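Side-chain contacts in autoinducer 2 sensor kinase/phosphatase LuxQ (Vibrio cholerae, PDB 3C38), which binds the complex of autoinducer 2 with LuxP and switches between histidine kinase and phosphatase activity in the quorum-sensing phosphorelay: residues V116-S119 against G120-H123; R36-A39 against L40-H43; G103-Q106 against Q107-N110; L28-S31 against L32-F35. All coordinates share one frame; numbering follows the deposited sequence.

Contact 1 (V116-S119 against G120-H123); sequences VAIS and GNWH
In the loop that joins helix 106-115 to strand 123-127 in the periplasmic sensor domain, V116, just past the helix, and H123, at the start of the strand, come together as the chain doubles back. The imidazole of H123 lies with one face against V116: the centroid of the ring is 4.0 Å from V116 CA, which stands 14° off the ring normal and toward the rim, a CH-pi contact. CG2 of V116 rests against H123 CB at 3.8 Å. A different side of the same ring meets I118, whose CG1 comes in at the edge, in the ring plane, 3.6 Å from H123 NE2. I118 CG1 is wedged between its own backbone N and carbonyl carbon (chi1 67°), which points it at the ring edge, while CD1 of I118 runs on to N121 CB at 4.1 Å. H123 NE2 is buried here and has no polar partner in the model. G120 makes the turn with positive phi. S119 OG makes a weak hydrogen bond to R140 of strand 134-143, and H123 pairs by its backbone with M138 of that strand. One water bridges the two limbs of the loop, donating to I118 O at 2.8 Å and to N121 O at 2.6 Å.

Contact 2 (R36-A39 against L40-H43); sequences RLAA and LRIH
R36 reaches forward one turn of the long helix 22-47 of this Cache-clan sensor domain and lays its guanidinium on L40, with CD1 over one face and toward the rim. The approach is 3.9 Å from R36 NH2 to L40 CD1, and the two side chains run obliquely past each other. R36 gets there by leaving CG trans to its main-chain N (chi1 -177°) and then bending at chi2, which turns the chain along the helix. R41 folds the other way, back over A38: a bend at chi3 (58°) brings R41 NH2 to within 3.6 Å of A38 CB and sets the flat group with A38 O beneath the centre of one face. I42 packs against the same carbonyl, its CG1 3.2 Å from A38 O. Beneath these side chains runs the regular i to i+4 ladder, with L40, R41, I42 and H43 donating to R36, L37, A38 and A39 in turn; the I42 N to A38 O and H43 N to A39 O bonds are the straightest of the four, each with an N-H...O angle of 173°. Outward from the helix, L37 and L40 touch I159 of strand 153-160, which seats this turn on the five-stranded sheet, while W122 packs on L40 and R41 and its NE1 bonds weakly to L37 O. At the end of the segment the H43 ring meets A39 O obliquely, its CD2 3.1 Å from that oxygen.

Contact 3 (G103-Q106 against Q107-N110); sequences GIAQ and QELN
The backbone swings from the extended conformation of I104 and A105 into helix at Q106, with A105 at the N-cap position, and A105 O takes two of the first amides. E108 N reaches A105 O at 2.7 Å from above the carbonyl plane (42° out of it), whereas L109 N, 3.2 Å from A105 O, comes more nearly along the C=O axis. Q106 O is held loosely by weak bonds from the L109 and N110 amides and from the N110 side chain, whose ND2 lies 3.2 Å from Q106 O. Among the apolar groups, I104 CG2 meets L109 CD1 at 4.0 Å, the two side chains crossing at about a right angle; trans to the main-chain N, CG2 is the I104 branch that faces the helix. Q107 curls back over the start of the helix: its bend at chi2 (76°) carries Q107 OE1 to 3.1 Å from A105 CB. E108 CB lies 3.4 Å from A105 O, and its carboxylate leads off toward K111 in a long, weak ion pair. I104 and L109 are buried; I104 touches L83 and L109 touches F85, both in strand 83-88 of the five-stranded sheet. This is the first turn of helix 106-115, a helix N-terminus entered from an extended loop.

Contact 4 (L28-S31 against L32-F35); sequences LIQS and LFDF
Polar side chains meet first between Q30 and D34, one turn apart: Q30 NE2 donates to D34 OD1 at 2.7 Å. The carboxylate oxygen lies in the amide plane of Q30, but the donor reaches it on the syn side and 33° out of the carboxylate plane, the two flat groups being turned 40° apart. The Q30 chain bends at chi2 (66°), which brings the amide round to D34, and Q30 NE2 also sits at the edge of the F33 ring, in its plane, 3.8 Å from F33 CD1. The amide oxygen is held too: Q30 OE1 accepts from the backbone N of E224, so both ends of the amide are fixed. S31 OG turns back to donate to L28 O at 2.7 Å, giving that carbonyl a second donor beside L32 N at 2.9 Å. The apolar pair is L28 and L32, meeting methyl to methyl at 3.8 Å between their CD1 atoms. Main-chain bonds continue the series, F33 N to I29 O, D34 N to Q30 O and F35 N to S31 O. The Q30-D34 and L28-L32 pairs and these main-chain bonds have the i to i+4 spacing of an alpha-helix, here helix 22-47, packed through the buried I29 and F33 on the four-stranded antiparallel sheet.

How the contacts relate
Contacts 4 and 2 are successive turns of helix 22-47, centres 12 Å apart, and that helix spans both sheets: contact 4 rests on the four-stranded one, contact 2 on the five-stranded one. Both are partly buried, yet their chemistry differs, with an amide-carboxylate bond in contact 4 and guanidinium groups laid over apolar and backbone atoms in contact 2. Contacts 3 and 1 lie at the two ends of helix 106-115, contact 3 at its start and contact 1 just past its end. Contact 1 is the surface one, a water-bridged loop, but through W122 it touches contact 2. Contact 3 touches none of the others; its centre is 29 Å from that of contact 4.

Contact 1 (V116-S119 against G120-H123)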
ATOM      1  N   VAL A 116       1.737  13.847   0.822  1.00 50.67           N
ATOM      2  CA  VAL A 116       2.604  13.248  -0.181  1.00 51.54           C
ATOM      3  C   VAL A 116       3.049  14.369  -1.125  1.00 52.08           C
ATOM      4  O   VAL A 116       2.614  14.447  -2.268  1.00 51.72           O
ATOM      5  CB  VAL A 116       1.847  12.148  -0.959  1.00 51.15           C
ATOM      6  CG1 VAL A 116       2.756  11.508  -1.978  1.00 51.73           C
ATOM      7  CG2 VAL A 116       1.330  11.100   0.005  1.00 50.34           C
ATOM      8  N   ALA A 117       3.924  15.232  -0.615  1.00 53.16           N
ATOM      9  CA  ALA A 117       4.431  16.390  -1.344  1.00 53.65           C
ATOM     10  C   ALA A 117       5.165  16.098  -2.637  1.00 54.73           C
ATOM     11  O   ALA A 117       4.798  16.617  -3.690  1.00 55.87           O
ATOM     12  CB  ALA A 117       5.328  17.214  -0.432  1.00 52.99           C
ATOM     13  N   ILE A 118       6.201  15.268  -2.565  1.00 54.77           N
ATOM     14  CA  ILE A 118       7.001  14.948  -3.743  1.00 55.66           C
ATOM     15  C   ILE A 118       6.572  13.724  -4.558  1.00 55.80           C
ATOM     16  O   ILE A 118       5.850  12.853  -4.071  1.00 55.29           O
ATOM     17  CB  ILE A 118       8.455  14.764  -3.340  1.00 57.12           C
ATOM     18  CG1 ILE A 118       8.588  13.512  -2.465  1.00 57.23           C
ATOM     19  CG2 ILE A 118       8.922  15.998  -2.575  1.00 56.89           C
ATOM     20  CD1 ILE A 118      10.010  13.172  -2.082  1.00 58.90           C
ATOM     21  N   SER A 119       7.041  13.668  -5.805  1.00 54.84           N
ATOM     22  CA  SER A 119       6.718  12.571  -6.720  1.00 53.91           C
ATOM     23  C   SER A 119       7.820  11.510  -6.753  1.00 53.73           C
ATOM     24  O   SER A 119       8.948  11.752  -6.304  1.00 54.97           O
ATOM     25  CB  SER A 119       6.511  13.110  -8.152  1.00 52.47           C
ATOM     26  OG  SER A 119       5.454  14.053  -8.229  1.00 48.44           O
ATOM     27  N   GLY A 120       7.488  10.336  -7.287  1.00 51.50           N
ATOM     28  CA  GLY A 120       8.471   9.274  -7.408  1.00 49.07           C
ATOM     29  C   GLY A 120       8.904   8.582  -6.131  1.00 48.51           C
ATOM     30  O   GLY A 120       9.847   7.786  -6.150  1.00 48.12           O
ATOM     31  N   ASN A 121       8.233   8.881  -5.019  1.00 47.17           N
ATOM     32  CA  ASN A 121       8.559   8.255  -3.736  1.00 44.01           C
ATOM     33  C   ASN A 121       7.313   7.820  -2.979  1.00 40.61           C
ATOM     34  O   ASN A 121       6.330   8.554  -2.896  1.00 38.61           O
ATOM     35  CB  ASN A 121       9.371   9.197  -2.845  1.00 46.05           C
ATOM     36  CG  ASN A 121      10.815   9.336  -3.296  1.00 51.01           C
ATOM     37  OD1 ASN A 121      11.730   9.345  -2.471  1.00 52.61           O
ATOM     38  ND2 ASN A 121      11.028   9.457  -4.604  1.00 51.93           N
ATOM     39  N   TRP A 122       7.366   6.611  -2.440  1.00 38.76           N
ATOM     40  CA  TRP A 122       6.263   6.070  -1.665  1.00 37.31           C
ATOM     41  C   TRP A 122       6.248   6.786  -0.319  1.00 37.60           C
ATOM     42  O   TRP A 122       7.306   7.106   0.227  1.00 35.75           O
ATOM     43  CB  TRP A 122       6.457   4.569  -1.450  1.00 34.25           C
ATOM     44  CG  TRP A 122       6.095   3.741  -2.638  1.00 29.97           C
ATOM     45  CD1 TRP A 122       6.946   3.181  -3.543  1.00 29.10           C
ATOM     46  CD2 TRP A 122       4.772   3.398  -3.059  1.00 28.85           C
ATOM     47  NE1 TRP A 122       6.231   2.509  -4.509  1.00 30.20           N
ATOM     48  CE2 TRP A 122       4.893   2.626  -4.235  1.00 28.09           C
ATOM     49  CE3 TRP A 122       3.490   3.672  -2.557  1.00 27.79           C
ATOM     50  CZ2 TRP A 122       3.781   2.118  -4.919  1.00 28.25           C
ATOM     51  CZ3 TRP A 122       2.386   3.170  -3.230  1.00 29.92           C
ATOM     52  CH2 TRP A 122       2.538   2.400  -4.406  1.00 29.81           C
ATOM     53  N   HIS A 123       5.055   7.047   0.204  1.00 36.51           N
ATOM     54  CA  HIS A 123       4.912   7.722   1.487  1.00 37.11           C
ATOM     55  C   HIS A 123       4.037   6.893   2.415  1.00 36.78           C
ATOM     56  O   HIS A 123       2.925   6.506   2.048  1.00 34.04           O
ATOM     57  CB  HIS A 123       4.257   9.094   1.308  1.00 38.44           C
ATOM     58  CG  HIS A 123       5.147  10.117   0.677  1.00 45.27           C
ATOM     59  ND1 HIS A 123       5.999  10.919   1.408  1.00 45.47           N
ATOM     60  CD2 HIS A 123       5.323  10.465  -0.620  1.00 46.03           C
ATOM     61  CE1 HIS A 123       6.659  11.716   0.588  1.00 47.13           C
ATOM     62  NE2 HIS A 123       6.268  11.462  -0.648  1.00 47.42           N
TER
HETATM   63  O   HOH W   1       4.985  10.243  -4.356  1.00 39.32           O

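Contact 2 (R36-A39 against L40-H43)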
ATOM      1  N   ARG A  36       6.309  -5.759  -4.386  1.00 31.04           N
ATOM      2  CA  ARG A  36       4.932  -5.311  -4.577  1.00 31.96           C
ATOM      3  C   ARG A  36       4.865  -3.801  -4.870  1.00 30.54           C
ATOM      4  O   ARG A  36       4.113  -3.361  -5.742  1.00 30.09           O
ATOM      5  CB  ARG A  36       4.078  -5.635  -3.344  1.00 34.10           C
ATOM      6  CG  ARG A  36       2.624  -5.246  -3.515  1.00 40.04           C
ATOM      7  CD  ARG A  36       1.929  -6.159  -4.542  1.00 47.37           C
ATOM      8  NE  ARG A  36       0.749  -5.555  -5.175  1.00 52.89           N
ATOM      9  CZ  ARG A  36      -0.299  -5.046  -4.527  1.00 55.25           C
ATOM     10  NH1 ARG A  36      -0.351  -5.051  -3.196  1.00 56.42           N
ATOM     11  NH2 ARG A  36      -1.308  -4.525  -5.217  1.00 57.35           N
ATOM     12  N   LEU A  37       5.647  -3.013  -4.141  1.00 29.81           N
ATOM     13  CA  LEU A  37       5.663  -1.563  -4.359  1.00 32.96           C
ATOM     14  C   LEU A  37       6.200  -1.199  -5.754  1.00 32.32           C
ATOM     15  O   LEU A  37       5.700  -0.268  -6.402  1.00 32.80           O
ATOM     16  CB  LEU A  37       6.481  -0.862  -3.264  1.00 32.30           C
ATOM     17  CG  LEU A  37       5.650  -0.377  -2.066  1.00 34.81           C
ATOM     18  CD1 LEU A  37       4.805  -1.512  -1.529  1.00 35.93           C
ATOM     19  CD2 LEU A  37       6.565   0.168  -0.983  1.00 34.69           C
ATOM     20  N   ALA A  38       7.208  -1.941  -6.207  1.00 30.58           N
ATOM     21  CA  ALA A  38       7.786  -1.732  -7.528  1.00 30.85           C
ATOM     22  C   ALA A  38       6.721  -1.968  -8.609  1.00 31.30           C
ATOM     23  O   ALA A  38       6.585  -1.177  -9.548  1.00 30.80           O
ATOM     24  CB  ALA A  38       8.970  -2.682  -7.739  1.00 32.30           C
ATOM     25  N   ALA A  39       5.964  -3.050  -8.481  1.00 31.01           N
ATOM     26  CA  ALA A  39       4.923  -3.345  -9.460  1.00 32.33           C
ATOM     27  C   ALA A  39       3.926  -2.186  -9.564  1.00 32.75           C
ATOM     28  O   ALA A  39       3.543  -1.783 -10.662  1.00 33.50           O
ATOM     29  CB  ALA A  39       4.185  -4.640  -9.082  1.00 30.69           C
ATOM     30  N   LEU A  40       3.500  -1.653  -8.423  1.00 32.34           N
ATOM     31  CA  LEU A  40       2.543  -0.556  -8.429  1.00 31.83           C
ATOM     32  C   LEU A  40       3.138   0.725  -8.985  1.00 30.88           C
ATOM     33  O   LEU A  40       2.461   1.472  -9.683  1.00 29.97           O
ATOM     34  CB  LEU A  40       2.004  -0.313  -7.020  1.00 33.00           C
ATOM     35  CG  LEU A  40       0.982  -1.361  -6.581  1.00 36.57           C
ATOM     36  CD1 LEU A  40       0.540  -1.071  -5.182  1.00 35.82           C
ATOM     37  CD2 LEU A  40      -0.216  -1.347  -7.520  1.00 35.78           C
ATOM     38  N   ARG A  41       4.403   0.975  -8.669  1.00 31.19           N
ATOM     39  CA  ARG A  41       5.087   2.164  -9.155  1.00 33.32           C
ATOM     40  C   ARG A  41       5.179   2.128 -10.681  1.00 35.00           C
ATOM     41  O   ARG A  41       4.826   3.102 -11.369  1.00 34.29           O
ATOM     42  CB  ARG A  41       6.493   2.242  -8.547  1.00 36.90           C
ATOM     43  CG  ARG A  41       7.420   3.231  -9.256  1.00 40.24           C
ATOM     44  CD  ARG A  41       8.730   3.419  -8.504  1.00 41.17           C
ATOM     45  NE  ARG A  41       9.469   2.172  -8.311  1.00 44.96           N
ATOM     46  CZ  ARG A  41       9.920   1.393  -9.294  1.00 45.91           C
ATOM     47  NH1 ARG A  41       9.711   1.720 -10.564  1.00 43.90           N
ATOM     48  NH2 ARG A  41      10.596   0.288  -9.003  1.00 45.90           N
ATOM     49  N   ILE A  42       5.653   0.995 -11.199  1.00 33.88           N
ATOM     50  CA  ILE A  42       5.804   0.795 -12.635  1.00 34.15           C
ATOM     51  C   ILE A  42       4.495   1.037 -13.382  1.00 34.20           C
ATOM     52  O   ILE A  42       4.453   1.810 -14.338  1.00 35.29           O
ATOM     53  CB  ILE A  42       6.314  -0.632 -12.938  1.00 33.61           C
ATOM     54  CG1 ILE A  42       7.757  -0.770 -12.448  1.00 33.86           C
ATOM     55  CG2 ILE A  42       6.214  -0.928 -14.429  1.00 32.31           C
ATOM     56  CD1 ILE A  42       8.312  -2.190 -12.550  1.00 33.46           C
ATOM     57  N   HIS A  43       3.425   0.380 -12.953  1.00 34.01           N
ATOM     58  CA  HIS A  43       2.139   0.575 -13.602  1.00 35.68           C
ATOM     59  C   HIS A  43       1.656   2.014 -13.450  1.00 34.76           C
ATOM     60  O   HIS A  43       1.120   2.591 -14.390  1.00 33.76           O
ATOM     61  CB  HIS A  43       1.104  -0.401 -13.046  1.00 38.19           C
ATOM     62  CG  HIS A  43       1.399  -1.829 -13.383  1.00 46.10           C
ATOM     63  ND1 HIS A  43       1.724  -2.237 -14.659  1.00 48.18           N
ATOM     64  CD2 HIS A  43       1.436  -2.942 -12.609  1.00 46.88           C
ATOM     65  CE1 HIS A  43       1.951  -3.540 -14.657  1.00 49.95           C
ATOM     66  NE2 HIS A  43       1.783  -3.990 -13.429  1.00 49.30           N
TER

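Contact 3 (G103-Q106 against Q107-N110)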
ATOM      1  N   GLY A 103     -13.650   3.613   4.700  1.00 42.35           N
ATOM      2  CA  GLY A 103     -14.066   4.539   5.737  1.00 44.08           C
ATOM      3  C   GLY A 103     -13.235   5.804   5.749  1.00 45.95           C
ATOM      4  O   GLY A 103     -13.149   6.491   6.770  1.00 45.34           O
ATOM      5  N   ILE A 104     -12.605   6.097   4.614  1.00 47.07           N
ATOM      6  CA  ILE A 104     -11.791   7.293   4.469  1.00 48.83           C
ATOM      7  C   ILE A 104     -12.713   8.401   3.967  1.00 50.87           C
ATOM      8  O   ILE A 104     -13.388   8.239   2.949  1.00 52.12           O
ATOM      9  CB  ILE A 104     -10.658   7.084   3.447  1.00 48.17           C
ATOM     10  CG1 ILE A 104      -9.783   5.902   3.870  1.00 47.82           C
ATOM     11  CG2 ILE A 104      -9.823   8.340   3.351  1.00 45.61           C
ATOM     12  CD1 ILE A 104      -8.648   5.593   2.913  1.00 47.91           C
ATOM     13  N   ALA A 105     -12.751   9.516   4.688  1.00 52.13           N
ATOM     14  CA  ALA A 105     -13.610  10.633   4.311  1.00 53.40           C
ATOM     15  C   ALA A 105     -12.969  11.477   3.227  1.00 53.75           C
ATOM     16  O   ALA A 105     -11.786  11.800   3.292  1.00 53.83           O
ATOM     17  CB  ALA A 105     -13.908  11.489   5.525  1.00 52.74           C
ATOM     18  N   GLN A 106     -13.767  11.844   2.234  1.00 55.35           N
ATOM     19  CA  GLN A 106     -13.292  12.652   1.120  1.00 56.66           C
ATOM     20  C   GLN A 106     -12.357  13.788   1.569  1.00 56.09           C
ATOM     21  O   GLN A 106     -11.396  14.119   0.876  1.00 56.65           O
ATOM     22  CB  GLN A 106     -14.496  13.227   0.373  1.00 58.89           C
ATOM     23  CG  GLN A 106     -14.239  13.589  -1.085  1.00 62.94           C
ATOM     24  CD  GLN A 106     -13.927  12.375  -1.950  1.00 64.27           C
ATOM     25  OE1 GLN A 106     -14.530  11.313  -1.794  1.00 66.33           O
ATOM     26  NE2 GLN A 106     -12.994  12.535  -2.879  1.00 65.80           N
ATOM     27  N   GLN A 107     -12.627  14.367   2.734  1.00 54.69           N
ATOM     28  CA  GLN A 107     -11.816  15.472   3.241  1.00 54.93           C
ATOM     29  C   GLN A 107     -10.438  15.037   3.713  1.00 53.51           C
ATOM     30  O   GLN A 107      -9.479  15.802   3.629  1.00 53.73           O
ATOM     31  CB  GLN A 107     -12.537  16.178   4.389  1.00 57.42           C
ATOM     32  CG  GLN A 107     -14.034  16.315   4.187  1.00 61.97           C
ATOM     33  CD  GLN A 107     -14.772  15.003   4.418  1.00 64.41           C
ATOM     34  OE1 GLN A 107     -14.782  14.470   5.535  1.00 66.13           O
ATOM     35  NE2 GLN A 107     -15.392  14.475   3.362  1.00 64.21           N
ATOM     36  N   GLU A 108     -10.337  13.817   4.233  1.00 51.97           N
ATOM     37  CA  GLU A 108      -9.049  13.303   4.692  1.00 49.65           C
ATOM     38  C   GLU A 108      -8.170  13.047   3.473  1.00 47.70           C
ATOM     39  O   GLU A 108      -6.946  13.169   3.528  1.00 45.23           O
ATOM     40  CB  GLU A 108      -9.238  12.007   5.485  1.00 52.05           C
ATOM     41  CG  GLU A 108      -9.881  12.196   6.855  1.00 54.29           C
ATOM     42  CD  GLU A 108      -9.153  13.221   7.705  1.00 54.95           C
ATOM     43  OE1 GLU A 108      -7.904  13.218   7.703  1.00 56.58           O
ATOM     44  OE2 GLU A 108      -9.829  14.026   8.382  1.00 58.05           O
ATOM     45  N   LEU A 109      -8.818  12.694   2.367  1.00 45.81           N
ATOM     46  CA  LEU A 109      -8.124  12.431   1.120  1.00 44.69           C
ATOM     47  C   LEU A 109      -7.431  13.725   0.680  1.00 44.61           C
ATOM     48  O   LEU A 109      -6.315  13.698   0.166  1.00 44.62           O
ATOM     49  CB  LEU A 109      -9.135  11.967   0.069  1.00 43.98           C
ATOM     50  CG  LEU A 109      -8.691  10.869  -0.892  1.00 43.17           C
ATOM     51  CD1 LEU A 109      -8.257   9.649  -0.104  1.00 44.25           C
ATOM     52  CD2 LEU A 109      -9.829  10.516  -1.827  1.00 43.13           C
ATOM     53  N   ASN A 110      -8.097  14.857   0.906  1.00 45.47           N
ATOM     54  CA  ASN A 110      -7.554  16.168   0.548  1.00 45.34           C
ATOM     55  C   ASN A 110      -6.309  16.470   1.351  1.00 43.58           C
ATOM     56  O   ASN A 110      -5.358  17.077   0.854  1.00 43.62           O
ATOM     57  CB  ASN A 110      -8.587  17.267   0.813  1.00 46.48           C
ATOM     58  CG  ASN A 110      -9.472  17.536  -0.378  1.00 47.20           C
ATOM     59  OD1 ASN A 110      -9.047  18.159  -1.347  1.00 47.28           O
ATOM     60  ND2 ASN A 110     -10.710  17.056  -0.318  1.00 47.92           N
TER

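Contact 4 (L28-S31 against L32-F35)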
ATOM      1  N   LEU A  28      14.829 -11.103   2.813  1.00 37.78           N
ATOM      2  CA  LEU A  28      13.885 -11.616   1.842  1.00 35.92           C
ATOM      3  C   LEU A  28      12.519 -10.939   1.996  1.00 34.47           C
ATOM      4  O   LEU A  28      11.902 -10.524   1.011  1.00 34.02           O
ATOM      5  CB  LEU A  28      13.754 -13.133   2.012  1.00 37.91           C
ATOM      6  CG  LEU A  28      12.613 -13.861   1.288  1.00 38.93           C
ATOM      7  CD1 LEU A  28      12.650 -13.584  -0.222  1.00 39.52           C
ATOM      8  CD2 LEU A  28      12.744 -15.359   1.567  1.00 39.23           C
ATOM      9  N   ILE A  29      12.053 -10.820   3.235  1.00 33.47           N
ATOM     10  CA  ILE A  29      10.761 -10.195   3.497  1.00 32.44           C
ATOM     11  C   ILE A  29      10.718  -8.788   2.911  1.00 32.67           C
ATOM     12  O   ILE A  29       9.733  -8.390   2.264  1.00 29.49           O
ATOM     13  CB  ILE A  29      10.466 -10.174   5.011  1.00 30.36           C
ATOM     14  CG1 ILE A  29      10.166 -11.610   5.470  1.00 30.29           C
ATOM     15  CG2 ILE A  29       9.304  -9.242   5.316  1.00 27.65           C
ATOM     16  CD1 ILE A  29      10.131 -11.817   6.968  1.00 27.30           C
ATOM     17  N   GLN A  30      11.808  -8.055   3.120  1.00 33.82           N
ATOM     18  CA  GLN A  30      11.940  -6.694   2.617  1.00 34.52           C
ATOM     19  C   GLN A  30      11.878  -6.662   1.093  1.00 35.14           C
ATOM     20  O   GLN A  30      11.255  -5.768   0.513  1.00 34.69           O
ATOM     21  CB  GLN A  30      13.267  -6.084   3.081  1.00 36.06           C
ATOM     22  CG  GLN A  30      13.536  -4.681   2.553  1.00 33.03           C
ATOM     23  CD  GLN A  30      12.570  -3.655   3.098  1.00 33.57           C
ATOM     24  OE1 GLN A  30      12.433  -3.502   4.308  1.00 34.00           O
ATOM     25  NE2 GLN A  30      11.894  -2.944   2.207  1.00 32.98           N
ATOM     26  N   SER A  31      12.520  -7.633   0.449  1.00 33.99           N
ATOM     27  CA  SER A  31      12.535  -7.672  -1.013  1.00 36.63           C
ATOM     28  C   SER A  31      11.154  -8.007  -1.548  1.00 34.31           C
ATOM     29  O   SER A  31      10.718  -7.452  -2.562  1.00 34.02           O
ATOM     30  CB  SER A  31      13.561  -8.690  -1.537  1.00 36.39           C
ATOM     31  OG  SER A  31      13.133 -10.024  -1.324  1.00 41.50           O
ATOM     32  N   LEU A  32      10.469  -8.921  -0.869  1.00 34.01           N
ATOM     33  CA  LEU A  32       9.130  -9.283  -1.283  1.00 31.34           C
ATOM     34  C   LEU A  32       8.255  -8.037  -1.159  1.00 29.71           C
ATOM     35  O   LEU A  32       7.449  -7.749  -2.044  1.00 30.39           O
ATOM     36  CB  LEU A  32       8.621 -10.445  -0.434  1.00 32.94           C
ATOM     37  CG  LEU A  32       9.257 -11.775  -0.885  1.00 36.59           C
ATOM     38  CD1 LEU A  32       8.952 -12.882   0.119  1.00 35.66           C
ATOM     39  CD2 LEU A  32       8.709 -12.157  -2.276  1.00 36.82           C
ATOM     40  N   PHE A  33       8.446  -7.275  -0.086  1.00 30.40           N
ATOM     41  CA  PHE A  33       7.698  -6.031   0.123  1.00 28.82           C
ATOM     42  C   PHE A  33       8.044  -5.056  -1.014  1.00 29.14           C
ATOM     43  O   PHE A  33       7.156  -4.522  -1.683  1.00 29.06           O
ATOM     44  CB  PHE A  33       8.078  -5.424   1.472  1.00 28.88           C
ATOM     45  CG  PHE A  33       7.375  -4.131   1.792  1.00 28.16           C
ATOM     46  CD1 PHE A  33       8.108  -2.953   1.953  1.00 27.94           C
ATOM     47  CD2 PHE A  33       5.992  -4.091   1.968  1.00 24.03           C
ATOM     48  CE1 PHE A  33       7.461  -1.739   2.294  1.00 26.39           C
ATOM     49  CE2 PHE A  33       5.347  -2.898   2.303  1.00 23.25           C
ATOM     50  CZ  PHE A  33       6.088  -1.720   2.468  1.00 23.68           C
ATOM     51  N   ASP A  34       9.334  -4.834  -1.237  1.00 30.93           N
ATOM     52  CA  ASP A  34       9.786  -3.942  -2.312  1.00 31.88           C
ATOM     53  C   ASP A  34       9.172  -4.360  -3.641  1.00 31.16           C
ATOM     54  O   ASP A  34       8.724  -3.522  -4.425  1.00 31.55           O
ATOM     55  CB  ASP A  34      11.310  -3.991  -2.470  1.00 32.67           C
ATOM     56  CG  ASP A  34      12.040  -3.475  -1.264  1.00 31.57           C
ATOM     57  OD1 ASP A  34      11.426  -2.709  -0.490  1.00 32.02           O
ATOM     58  OD2 ASP A  34      13.234  -3.822  -1.104  1.00 34.49           O
ATOM     59  N   PHE A  35       9.158  -5.664  -3.889  1.00 30.77           N
ATOM     60  CA  PHE A  35       8.607  -6.182  -5.131  1.00 31.08           C
ATOM     61  C   PHE A  35       7.176  -5.697  -5.395  1.00 31.66           C
ATOM     62  O   PHE A  35       6.860  -5.266  -6.512  1.00 33.70           O
ATOM     63  CB  PHE A  35       8.660  -7.716  -5.146  1.00 29.13           C
ATOM     64  CG  PHE A  35       8.259  -8.312  -6.466  1.00 28.40           C
ATOM     65  CD1 PHE A  35       9.120  -8.249  -7.562  1.00 29.24           C
ATOM     66  CD2 PHE A  35       6.993  -8.868  -6.637  1.00 30.28           C
ATOM     67  CE1 PHE A  35       8.722  -8.729  -8.821  1.00 28.72           C
ATOM     68  CE2 PHE A  35       6.580  -9.350  -7.885  1.00 29.66           C
ATOM     69  CZ  PHE A  35       7.449  -9.279  -8.983  1.00 30.16           C
TER